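Local coordinates for SusD homolog (Bacteroides thetaiotaomicron, PDB 3SGH), which is a SusD-like protein, probably an outer-membrane lipoprotein that binds sugars at the cell surface for uptake by a partner transporter, at residues G112-A117 with K192-I197; A188-L193 with P315-A320. One frame throughout, in Å; residues are numbered along the deposited sequence.

Following the chain from its N-terminal end, the first segment reached is in helix 100-120, and contact 1 (112-117 with 192-197) closes a loop of 74 intervening residues, a little over half of them helical, that brings helix 181-198 back beside it. Contact 2 (188-193 with 315-320) starts on that same returning helix and closes a longer loop, reaching Met-317 at the end of strand 314-317, just ahead of helix 319-331. One loop therefore begins where the other ends, and the two share Lys-192 and Leu-193. Their centres lie about 10 Å apart, and Arg-194 of contact 1 packs against Met-317 of contact 2. Helix 181-198 thus stands in the middle, tying helix 100-120 to the end of that strand.

Contact 1: residues G112-A117 with K192-I197; sequences GMQLLA and KLRMAI
Gln-114 and Met-195 make the apolar part of this contact, with SE of the selenomethionine 4.4 Å from CB of the glutamine. Their CA atoms are 7.8 Å apart, the nearest approach of the two backbones.

Gln-114 and Arg-194 meet by packing of their polar ends, not by a bond between them. The two side chains cross at about a right angle, and the amide NE2 comes to the edge of the guanidinium, close to its plane, leaving NE2 and NH1 4.0 Å apart. Both are donors, and Tyr-111, one turn before Gln-114 on the same helix, serves them both: its carbonyl O accepts from NE2 and its hydroxyl is hydrogen-bonded to NH1. The glutamine gets back to that carbonyl by folding at both its first torsions (chi1 63°, chi2 78°). Arg-194 starts extended and bends at chi3; its NE forms a salt bridge to Glu-321, which helps hold the guanidinium in position.

Everything that touches is buried. Helix 140-162 covers the Met-195 side, through Trp-144 and Phe-148. Such side-by-side packing of helices 100-120 and 181-198 belongs to the alpha-alpha superhelix of this SusD-like protein, consistent with its TPR-clan membership.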
loop_
_atom_site.group_PDB
_atom_site.type_symbol
_atom_site.label_atom_id
_atom_site.label_comp_id
_atom_site.label_asym_id
_atom_site.label_seq_id
_atom_site.Cartn_x
_atom_site.Cartn_y
_atom_site.Cartn_z
ATOM N N GLY A 112 3.843 9.372 5.044
ATOM C CA GLY A 112 5.102 8.862 4.583
ATOM C C GLY A 112 5.723 7.927 5.588
ATOM O O GLY A 112 6.297 6.900 5.228
HETATM N N MSE A 113 5.646 8.316 6.857
HETATM C CA MSE A 113 6.304 7.561 7.894
HETATM C C MSE A 113 5.514 6.317 8.309
HETATM O O MSE A 113 6.112 5.343 8.786
HETATM C CB MSE A 113 6.619 8.443 9.088
HETATM C CG MSE A 113 7.680 9.530 8.706
HETATM SE SE MSE A 113 9.368 8.754 8.119
HETATM C CE MSE A 113 9.498 9.540 6.378
ATOM N N GLN A 114 4.194 6.314 8.147
ATOM C CA GLN A 114 3.441 5.082 8.416
ATOM C C GLN A 114 3.797 4.019 7.383
ATOM O O GLN A 114 3.890 2.854 7.712
ATOM C CB GLN A 114 1.933 5.316 8.505
ATOM C CG GLN A 114 1.198 5.818 7.282
ATOM C CD GLN A 114 0.916 4.751 6.220
ATOM O OE1 GLN A 114 0.652 3.612 6.552
ATOM N NE2 GLN A 114 0.985 5.143 4.939
ATOM N N LEU A 115 4.041 4.453 6.141
ATOM C CA LEU A 115 4.571 3.572 5.125
ATOM C C LEU A 115 5.948 3.039 5.507
ATOM O O LEU A 115 6.183 1.837 5.441
ATOM C CB LEU A 115 4.635 4.250 3.763
ATOM C CG LEU A 115 5.228 3.456 2.592
ATOM C CD1 LEU A 115 4.582 2.107 2.461
ATOM C CD2 LEU A 115 5.119 4.299 1.296
ATOM N N LEU A 116 6.843 3.913 5.962
ATOM C CA LEU A 116 8.205 3.467 6.251
ATOM C C LEU A 116 8.185 2.539 7.478
ATOM O O LEU A 116 8.897 1.530 7.521
ATOM C CB LEU A 116 9.143 4.675 6.419
ATOM C CG LEU A 116 10.635 4.333 6.560
ATOM C CD1 LEU A 116 11.126 3.459 5.366
ATOM C CD2 LEU A 116 11.516 5.625 6.756
ATOM N N ALA A 117 7.364 2.858 8.479
ATOM C CA ALA A 117 7.212 1.985 9.665
ATOM C C ALA A 117 6.657 0.613 9.276
ATOM O O ALA A 117 7.097 -0.406 9.833
ATOM C CB ALA A 117 6.300 2.618 10.748
ATOM N N LYS A 192 -6.433 7.337 9.443
ATOM C CA LYS A 192 -6.510 6.973 10.859
ATOM C C LYS A 192 -7.117 5.576 10.983
ATOM O O LYS A 192 -6.605 4.735 11.697
ATOM C CB LYS A 192 -7.301 7.988 11.657
ATOM C CG LYS A 192 -7.387 7.688 13.159
ATOM C CD LYS A 192 -8.027 8.911 13.870
ATOM C CE LYS A 192 -8.227 8.668 15.346
ATOM N NZ LYS A 192 -8.719 9.867 16.088
ATOM N N LEU A 193 -8.181 5.309 10.236
ATOM C CA LEU A 193 -8.810 3.975 10.267
ATOM C C LEU A 193 -7.911 2.872 9.675
ATOM O O LEU A 193 -7.821 1.767 10.262
ATOM C CB LEU A 193 -10.161 4.008 9.566
ATOM C CG LEU A 193 -10.971 2.733 9.545
ATOM C CD1 LEU A 193 -11.227 2.263 10.981
ATOM C CD2 LEU A 193 -12.303 2.983 8.806
ATOM N N ARG A 194 -7.224 3.171 8.576
ATOM C CA ARG A 194 -6.220 2.223 7.991
ATOM C C ARG A 194 -5.166 1.833 9.018
ATOM O O ARG A 194 -4.862 0.631 9.239
ATOM C CB ARG A 194 -5.516 2.828 6.796
ATOM C CG ARG A 194 -4.437 1.911 6.217
ATOM C CD ARG A 194 -3.540 2.667 5.228
ATOM N NE ARG A 194 -4.207 2.960 3.971
ATOM C CZ ARG A 194 -3.624 3.627 2.955
ATOM N NH1 ARG A 194 -2.378 4.095 3.074
ATOM N NH2 ARG A 194 -4.283 3.868 1.856
HETATM N N MSE A 195 -4.617 2.853 9.686
HETATM C CA MSE A 195 -3.606 2.647 10.718
HETATM C C MSE A 195 -4.121 1.812 11.893
HETATM O O MSE A 195 -3.425 0.869 12.373
HETATM C CB MSE A 195 -3.030 4.015 11.166
HETATM C CG MSE A 195 -2.366 4.710 10.009
HETATM SE SE MSE A 195 -1.808 6.513 10.529
HETATM C CE MSE A 195 -0.864 6.057 12.126
ATOM N N ALA A 196 -5.337 2.127 12.341
ATOM C CA ALA A 196 -5.982 1.438 13.449
ATOM C C ALA A 196 -6.146 -0.053 13.121
ATOM O O ALA A 196 -5.801 -0.915 13.917
ATOM C CB ALA A 196 -7.356 2.061 13.766
ATOM N N ILE A 197 -6.668 -0.356 11.935
ATOM C CA ILE A 197 -6.816 -1.757 11.491
ATOM C C ILE A 197 -5.437 -2.430 11.433
ATOM O O ILE A 197 -5.271 -3.559 11.881
ATOM C CB ILE A 197 -7.559 -1.848 10.116
ATOM C CG1 ILE A 197 -9.077 -1.577 10.354
ATOM C CG2 ILE A 197 -7.285 -3.239 9.409
ATOM C CD1 ILE A 197 -9.844 -2.767 11.048
#

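Contact 2: residues A188-L193 with P315-A320; sequences ANTLKL and PVMYAA
Met-317, a selenomethionine, lays its SE against the side chain of Thr-190, 3.6 Å from CG2 and 3.7 Å from CB. The two side chains slide past each other in opposite directions, and the near-equal distances put SE beside the CB-CG2 bond. The threonine methyl points away from its own backbone N (chi1 -56° for OG1), which puts OG1 beside the backbone N, anti to the carbonyl carbon. That hydroxyl is hydrogen-bonded to the carbonyl O of Lys-186, one turn earlier on the helix, and to the backbone N of Met-220 in the loop after helix 204-217. The polar end of Thr-190 is thus satisfied within a buried setting, while its carbon side takes the selenium.

Met-317 reaches across on a nearly straight chain, with chi1 at 180°, and turns only at chi3 (-74°). That last bend carries the terminal methyl across the helix surface to Leu-191, where CE lies 4.1 Å from CA and 4.3 Å from CB. The leucine is therefore touched at the root of its side chain. Its branched end goes on to meet Leu-107 and Tyr-111 of helix 100-120.

The strand that presents Met-317 is irregular: Val-316 and Met-317 both face Ser-227, a classic beta bulge in the two-stranded antiparallel sheet of 227-229 and 314-317. Through Met-317 this small sheet meets helix 181-198 at Thr-190 and Leu-191, while helices 140-162 and 204-217 pack on Lys-192 and helix 319-331 leads off just beyond the strand.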
loop_
_atom_site.group_PDB
_atom_site.type_symbol
_atom_site.label_atom_id
_atom_site.label_comp_id
_atom_site.label_asym_id
_atom_site.label_seq_id
_atom_site.Cartn_x
_atom_site.Cartn_y
_atom_site.Cartn_z
ATOM N N ALA A 188 -7.906 12.127 6.090
ATOM C CA ALA A 188 -7.191 11.967 7.345
ATOM C C ALA A 188 -7.841 10.902 8.258
ATOM O O ALA A 188 -7.140 10.090 8.867
ATOM C CB ALA A 188 -7.039 13.300 8.067
ATOM N N ASN A 189 -9.162 10.934 8.376
ATOM C CA ASN A 189 -9.876 9.918 9.172
ATOM C C ASN A 189 -9.792 8.536 8.571
ATOM O O ASN A 189 -9.713 7.547 9.303
ATOM C CB ASN A 189 -11.326 10.346 9.416
ATOM C CG ASN A 189 -11.421 11.372 10.544
ATOM O OD1 ASN A 189 -11.031 11.090 11.669
ATOM N ND2 ASN A 189 -11.925 12.563 10.235
ATOM N N THR A 190 -9.740 8.445 7.245
ATOM C CA THR A 190 -9.655 7.146 6.597
ATOM C C THR A 190 -8.243 6.577 6.830
ATOM O O THR A 190 -8.065 5.379 7.059
ATOM C CB THR A 190 -9.966 7.220 5.088
ATOM O OG1 THR A 190 -11.260 7.804 4.873
ATOM C CG2 THR A 190 -9.943 5.843 4.444
ATOM N N LEU A 191 -7.252 7.445 6.799
ATOM C CA LEU A 191 -5.871 7.037 7.143
ATOM C C LEU A 191 -5.778 6.586 8.575
ATOM O O LEU A 191 -5.156 5.537 8.886
ATOM C CB LEU A 191 -4.910 8.208 6.978
ATOM C CG LEU A 191 -3.430 7.957 7.300
ATOM C CD1 LEU A 191 -2.816 6.810 6.467
ATOM C CD2 LEU A 191 -2.614 9.265 7.148
ATOM N N LYS A 192 -6.433 7.337 9.443
ATOM C CA LYS A 192 -6.510 6.973 10.859
ATOM C C LYS A 192 -7.117 5.576 10.983
ATOM O O LYS A 192 -6.605 4.735 11.697
ATOM C CB LYS A 192 -7.301 7.988 11.657
ATOM C CG LYS A 192 -7.387 7.688 13.159
ATOM C CD LYS A 192 -8.027 8.911 13.870
ATOM C CE LYS A 192 -8.227 8.668 15.346
ATOM N NZ LYS A 192 -8.719 9.867 16.088
ATOM N N LEU A 193 -8.181 5.309 10.236
ATOM C CA LEU A 193 -8.810 3.975 10.267
ATOM C C LEU A 193 -7.911 2.872 9.675
ATOM O O LEU A 193 -7.821 1.767 10.262
ATOM C CB LEU A 193 -10.161 4.008 9.566
ATOM C CG LEU A 193 -10.971 2.733 9.545
ATOM C CD1 LEU A 193 -11.227 2.263 10.981
ATOM C CD2 LEU A 193 -12.303 2.983 8.806
ATOM N N PRO A 315 -2.986 7.121 -8.241
ATOM C CA PRO A 315 -3.901 7.081 -7.091
ATOM C C PRO A 315 -3.195 7.102 -5.744
ATOM O O PRO A 315 -2.041 6.649 -5.624
ATOM C CB PRO A 315 -4.618 5.750 -7.244
ATOM C CG PRO A 315 -3.691 4.910 -7.982
ATOM C CD PRO A 315 -2.923 5.803 -8.920
ATOM N N VAL A 316 -3.869 7.653 -4.739
ATOM C CA VAL A 316 -3.373 7.668 -3.377
ATOM C C VAL A 316 -4.280 6.782 -2.500
ATOM O O VAL A 316 -3.812 5.825 -1.891
ATOM C CB VAL A 316 -3.277 9.057 -2.791
ATOM C CG1 VAL A 316 -2.726 8.961 -1.319
ATOM C CG2 VAL A 316 -2.406 9.993 -3.698
HETATM N N MSE A 317 -5.578 7.070 -2.455
HETATM C CA MSE A 317 -6.448 6.332 -1.580
HETATM C C MSE A 317 -7.858 6.403 -2.095
HETATM O O MSE A 317 -8.338 7.503 -2.420
HETATM C CB MSE A 317 -6.367 6.937 -0.179
HETATM C CG MSE A 317 -7.258 6.231 0.836
HETATM SE SE MSE A 317 -7.245 7.241 2.564
HETATM C CE MSE A 317 -5.548 6.700 3.025
ATOM N N TYR A 318 -8.526 5.263 -2.161
ATOM C CA TYR A 318 -9.854 5.168 -2.738
ATOM C C TYR A 318 -10.944 5.094 -1.700
ATOM O O TYR A 318 -10.763 4.509 -0.632
ATOM C CB TYR A 318 -9.966 3.906 -3.580
ATOM C CG TYR A 318 -9.064 3.789 -4.789
ATOM C CD1 TYR A 318 -9.160 4.653 -5.852
ATOM C CD2 TYR A 318 -8.106 2.823 -4.850
ATOM C CE1 TYR A 318 -8.376 4.525 -6.971
ATOM C CE2 TYR A 318 -7.324 2.673 -6.003
ATOM C CZ TYR A 318 -7.475 3.505 -7.059
ATOM O OH TYR A 318 -6.665 3.310 -8.178
ATOM N N ALA A 319 -12.115 5.645 -2.040
ATOM C CA ALA A 319 -13.254 5.610 -1.141
ATOM C C ALA A 319 -13.605 4.154 -0.748
ATOM O O ALA A 319 -14.025 3.897 0.397
ATOM C CB ALA A 319 -14.468 6.335 -1.748
ATOM N N ALA A 320 -13.414 3.214 -1.688
ATOM C CA ALA A 320 -13.677 1.788 -1.417
ATOM C C ALA A 320 -12.921 1.278 -0.184
ATOM O O ALA A 320 -13.445 0.448 0.561
ATOM C CB ALA A 320 -13.352 0.915 -2.676
#